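Local coordinates for gliding motility protein MglB (Myxococcus xanthus, PDB 6IZW), which probably acts as a molecular adaptor and guanine-nucleotide exchange factor for a small GTPase in gliding motility, at residues G38-S43 against I50-L55; P79-E84 against L90-V95. The protein carries 1 engineered substitution. All blocks are in the same frame, centred on the assembly; numbering follows the deposited sequence.

Interaction 1. Residues G38-S43 against I50-L55; sequences GQLISS and IDTTSL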
# COMPACT_ATOMS: atom_id res chain seq x y z
N GLY B 38 -3.25 -5.36 -4.73
CA GLY B 38 -3.96 -5.46 -3.47
C GLY B 38 -5.09 -6.47 -3.46
O GLY B 38 -5.62 -6.77 -2.38
N GLN B 39 -5.50 -6.99 -4.62
CA GLN B 39 -6.68 -7.84 -4.71
C GLN B 39 -6.40 -9.25 -4.17
O GLN B 39 -5.54 -9.97 -4.69
CB GLN B 39 -7.15 -7.92 -6.16
CG GLN B 39 -8.26 -8.95 -6.39
CD GLN B 39 -9.52 -8.62 -5.62
OE1 GLN B 39 -9.98 -7.48 -5.65
NE2 GLN B 39 -10.06 -9.59 -4.89
N LEU B 40 -7.15 -9.65 -3.14
CA LEU B 40 -7.06 -10.99 -2.58
C LEU B 40 -7.63 -12.01 -3.56
O LEU B 40 -8.78 -11.88 -3.99
CB LEU B 40 -7.81 -11.05 -1.25
CG LEU B 40 -7.97 -12.44 -0.62
CD1 LEU B 40 -6.61 -13.04 -0.33
CD2 LEU B 40 -8.80 -12.36 0.67
N ILE B 41 -6.84 -13.02 -3.92
CA ILE B 41 -7.27 -14.03 -4.87
C ILE B 41 -7.71 -15.32 -4.18
O ILE B 41 -8.74 -15.90 -4.54
CB ILE B 41 -6.17 -14.30 -5.91
CG1 ILE B 41 -5.81 -13.01 -6.64
CG2 ILE B 41 -6.64 -15.33 -6.92
CD1 ILE B 41 -4.46 -13.05 -7.32
N SER B 42 -6.97 -15.78 -3.17
CA SER B 42 -7.38 -16.97 -2.43
C SER B 42 -6.72 -16.99 -1.06
O SER B 42 -5.64 -16.43 -0.87
CB SER B 42 -7.01 -18.26 -3.18
OG SER B 42 -7.15 -18.09 -4.58
N SER B 43 -7.39 -17.64 -0.11
CA SER B 43 -6.84 -17.86 1.22
C SER B 43 -6.98 -19.34 1.58
O SER B 43 -7.52 -20.14 0.82
CB SER B 43 -7.53 -16.96 2.25
OG SER B 43 -8.58 -17.63 2.89
N ILE B 50 -9.75 -13.63 11.65
CA ILE B 50 -8.63 -12.91 11.07
C ILE B 50 -9.10 -12.27 9.78
O ILE B 50 -9.91 -12.85 9.04
CB ILE B 50 -7.40 -13.83 10.85
CG1 ILE B 50 -6.11 -13.07 11.14
CG2 ILE B 50 -7.36 -14.40 9.45
CD1 ILE B 50 -4.88 -13.92 11.00
N ASP B 51 -8.63 -11.06 9.52
CA ASP B 51 -9.13 -10.23 8.42
C ASP B 51 -8.19 -10.38 7.23
O ASP B 51 -7.24 -9.62 7.07
CB ASP B 51 -9.27 -8.78 8.87
CG ASP B 51 -10.11 -7.96 7.91
OD1 ASP B 51 -10.11 -8.28 6.70
OD2 ASP B 51 -10.77 -7.01 8.38
N THR B 52 -8.50 -11.34 6.36
CA THR B 52 -7.68 -11.59 5.20
C THR B 52 -7.78 -10.49 4.14
O THR B 52 -6.90 -10.39 3.28
CB THR B 52 -8.06 -12.95 4.60
OG1 THR B 52 -9.40 -12.88 4.07
CG2 THR B 52 -8.01 -14.02 5.67
N THR B 53 -8.83 -9.67 4.18
CA THR B 53 -8.89 -8.55 3.23
C THR B 53 -7.90 -7.46 3.61
O THR B 53 -7.18 -6.94 2.75
CB THR B 53 -10.32 -8.00 3.15
OG1 THR B 53 -11.13 -8.91 2.40
CG2 THR B 53 -10.32 -6.66 2.44
N SER B 54 -7.82 -7.13 4.91
CA SER B 54 -6.79 -6.22 5.40
C SER B 54 -5.39 -6.79 5.18
O SER B 54 -4.48 -6.06 4.78
CB SER B 54 -7.01 -5.93 6.88
OG SER B 54 -8.20 -5.20 7.11
N LEU B 55 -5.21 -8.08 5.46
CA LEU B 55 -3.91 -8.72 5.28
C LEU B 55 -3.42 -8.58 3.85
O LEU B 55 -2.28 -8.19 3.60
CB LEU B 55 -4.00 -10.19 5.68
CG LEU B 55 -2.96 -10.84 6.59
CD1 LEU B 55 -2.58 -9.95 7.78
CD2 LEU B 55 -3.55 -12.15 7.08
O HOH W 1 -7.11 -6.53 0.04
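Leu40 and Thr52 touch without any direct hydrogen bond between their segments, and the nearest approach is mixed in chemistry: the methyl CD2 of Leu40 lies 3.5 Å from the hydroxyl OG1 of Thr52. The same methyl is 3.8 Å from Thr52 O, so one branch of the leucine rests obliquely against the first turn of the helix. Its reach follows from the first torsion: with CG opposite the backbone N (chi1 172°), the branch extends from the strand toward Thr52. The buried area is small, 140 Å², and a bound water supplies the polar link. It donates to Gly38 O at 2.9 Å and to Thr53 O at 2.7 Å, joining the turn before the strand to the helix through two backbone carbonyls.

Each segment is also shaped from within. Asp51 is the N-cap: its OD1 accepts from Ser54 N at 3.1 Å in a nearly straight bond (171°), coming from above the carboxylate plane, and a weak bond from Thr53 N is added. Leu55 N to Asp51 O, 3.0 Å, begins the helical bonding. On the other segment, Gln39 NE2 donates to Leu40 O at 2.8 Å, with the glutamine side chain folded along its own backbone to reach the next residue's carbonyl. Ile41 and Ser42 both face Leu33, forming a classic beta bulge in strand 40-45, while the chain of another protein packs on Thr53 and Ser54. A bulged strand, outermost in the chain's own sheet, running through a short connection into an N-capped helix is the strand-to-helix passage of the Roadblock/LC7 fold.

Interaction 2. Residues P79-E84 against L90-V95; sequences PNQFHE and LYMTIV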
# COMPACT_ATOMS: atom_id res chain seq x y z
N PRO B 79 12.91 -11.64 -4.43
CA PRO B 79 11.96 -12.72 -4.73
C PRO B 79 11.11 -13.13 -3.55
O PRO B 79 10.02 -13.68 -3.75
CB PRO B 79 12.87 -13.87 -5.18
CG PRO B 79 14.17 -13.59 -4.51
CD PRO B 79 14.30 -12.08 -4.54
N ASN B 80 11.57 -12.90 -2.32
CA ASN B 80 10.75 -13.24 -1.16
C ASN B 80 11.17 -12.36 0.01
O ASN B 80 12.06 -11.51 -0.11
CB ASN B 80 10.82 -14.74 -0.84
CG ASN B 80 12.21 -15.32 -0.97
OD1 ASN B 80 12.99 -15.32 -0.02
ND2 ASN B 80 12.53 -15.86 -2.15
N GLN B 81 10.47 -12.53 1.12
CA GLN B 81 10.72 -11.76 2.34
C GLN B 81 10.44 -12.69 3.50
O GLN B 81 9.54 -13.54 3.43
CB GLN B 81 9.84 -10.51 2.45
CG GLN B 81 9.70 -9.69 1.17
CD GLN B 81 9.15 -8.29 1.41
OE1 GLN B 81 8.85 -7.91 2.55
NE2 GLN B 81 8.93 -7.55 0.32
N PHE B 82 11.21 -12.54 4.57
CA PHE B 82 11.00 -13.34 5.76
C PHE B 82 10.91 -12.41 6.96
O PHE B 82 11.57 -11.37 7.01
CB PHE B 82 12.12 -14.37 5.97
CG PHE B 82 12.04 -15.07 7.29
CD1 PHE B 82 10.99 -15.93 7.57
CD2 PHE B 82 13.00 -14.84 8.27
CE1 PHE B 82 10.90 -16.57 8.80
CE2 PHE B 82 12.92 -15.47 9.50
CZ PHE B 82 11.87 -16.34 9.76
N HIS B 83 10.06 -12.79 7.91
CA HIS B 83 9.80 -11.98 9.09
C HIS B 83 9.52 -12.94 10.24
O HIS B 83 8.41 -13.47 10.37
CB HIS B 83 8.63 -11.03 8.84
CG HIS B 83 8.82 -10.14 7.65
ND1 HIS B 83 9.57 -8.98 7.69
CD2 HIS B 83 8.38 -10.25 6.37
CE1 HIS B 83 9.57 -8.41 6.50
NE2 HIS B 83 8.86 -9.16 5.68
N GLU B 84 10.54 -13.18 11.07
CA GLU B 84 10.39 -14.06 12.21
C GLU B 84 9.63 -13.36 13.33
O GLU B 84 9.81 -12.16 13.57
CB GLU B 84 11.75 -14.52 12.73
N LEU B 90 6.17 -15.15 9.61
CA LEU B 90 5.55 -14.89 8.32
C LEU B 90 6.60 -14.91 7.22
O LEU B 90 7.65 -14.28 7.35
CB LEU B 90 4.81 -13.55 8.36
CG LEU B 90 4.64 -12.77 7.05
CD1 LEU B 90 3.60 -13.41 6.15
CD2 LEU B 90 4.31 -11.31 7.36
N TYR B 91 6.31 -15.63 6.14
CA TYR B 91 7.15 -15.64 4.96
C TYR B 91 6.25 -15.48 3.74
O TYR B 91 5.13 -16.00 3.72
CB TYR B 91 7.98 -16.95 4.87
CG TYR B 91 8.65 -17.20 3.53
CD1 TYR B 91 9.98 -16.83 3.32
CD2 TYR B 91 7.98 -17.83 2.50
CE1 TYR B 91 10.61 -17.06 2.10
CE2 TYR B 91 8.60 -18.07 1.27
CZ TYR B 91 9.92 -17.68 1.08
OH TYR B 91 10.55 -17.90 -0.13
N MSE B 92 6.74 -14.73 2.74
CA MSE B 92 6.01 -14.46 1.50
C MSE B 92 6.94 -14.56 0.30
O MSE B 92 8.13 -14.29 0.43
CB MSE B 92 5.40 -13.06 1.52
CG MSE B 92 5.26 -12.46 2.91
SE MSE B 92 4.75 -10.57 2.89
CE MSE B 92 6.33 -9.77 2.15
N THR B 93 6.42 -14.90 -0.88
CA THR B 93 7.25 -14.95 -2.08
C THR B 93 6.43 -14.54 -3.30
O THR B 93 5.24 -14.85 -3.40
CB THR B 93 7.86 -16.34 -2.30
OG1 THR B 93 8.38 -16.44 -3.63
CG2 THR B 93 6.83 -17.43 -2.07
N ILE B 94 7.10 -13.85 -4.23
CA ILE B 94 6.48 -13.43 -5.48
C ILE B 94 6.36 -14.63 -6.40
O ILE B 94 7.36 -15.31 -6.69
CB ILE B 94 7.28 -12.29 -6.13
CG1 ILE B 94 7.06 -10.98 -5.37
CG2 ILE B 94 6.85 -12.08 -7.57
CD1 ILE B 94 8.04 -10.73 -4.25
N VAL B 95 5.14 -14.91 -6.87
CA VAL B 95 4.85 -16.03 -7.75
C VAL B 95 4.42 -15.47 -9.10
O VAL B 95 3.24 -15.16 -9.31
CB VAL B 95 3.75 -16.95 -7.16
CG1 VAL B 95 3.47 -18.12 -8.09
CG2 VAL B 95 4.14 -17.44 -5.78
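Pro79 O is gripped by two donors from Thr93 and Ile94, arriving from opposite faces of its carbonyl plane: Thr93 OG1 at 3.2 Å and Ile94 N at 3.0 Å. This fork fixes the start of strand 80-83, whose direction is 175° from that of strand 90-94. Further along, Gln81 and Met92 form a hydrogen-bonded pair, with Gln81 N 3.0 Å from Met92 O, and His83 and Leu90 form the next, with His83 N 2.9 Å from Leu90 O.

On the face carrying Asn80, Phe82, Tyr91 and Thr93, the side chains of Asn80 and Tyr91 meet diagonally. The phenol oxygen OH of Tyr91 comes within 3.2 Å of Asn80 CG, with amide and ring planes 39° apart, but the angle is too poor for a hydrogen bond from ND2. With CG of Tyr91 opposite its backbone N (chi1 167°), the ring lies along the neighbouring strand and its CD1 sits 3.3 Å from Gln81 O. Phe82 presents its ring edge to Tyr91 CB. Putting a serine in place of Tyr91 would probably leave the Asn80 amide without the phenol that lies against it and open a gap beside Ile118 of helix 111-130.

On the other face, CE of Met92, a selenomethionine, is 3.2 Å from Gln81 OE1, an atom that also takes weak bonds from His83 NE2 and Asn62 ND2. This face meets helix 52-72, and Gln81 and His83 pack on His83 and Gln81 of the second subunit. The pairing is an antiparallel beta hairpin, whose outer strand approaches its counterpart at the dimer interface, as in Roadblock/LC7 homodimers.

From the N terminus, the chain passes helix 9-25 and strand 28-35 before interaction 1 closes a short loop, bringing the start of helix 52-72 back to strand 40-45, one outermost strand of the chain's own sheet. The helix then leads to strand 80-83, and a turn returns the chain so that interaction 2 closes a second loop, the hairpin with strand 88-94. The two loops stand in series, neither nesting nor crossing. The centres of interaction 1 and interaction 2 are about 16 Å apart. The nearest atoms of interaction 1 and interaction 2 are about 7 Å apart, without touching. Helix 52-72 connects them, running from one outermost strand of that sheet to the other, and both contacts reach the second subunit.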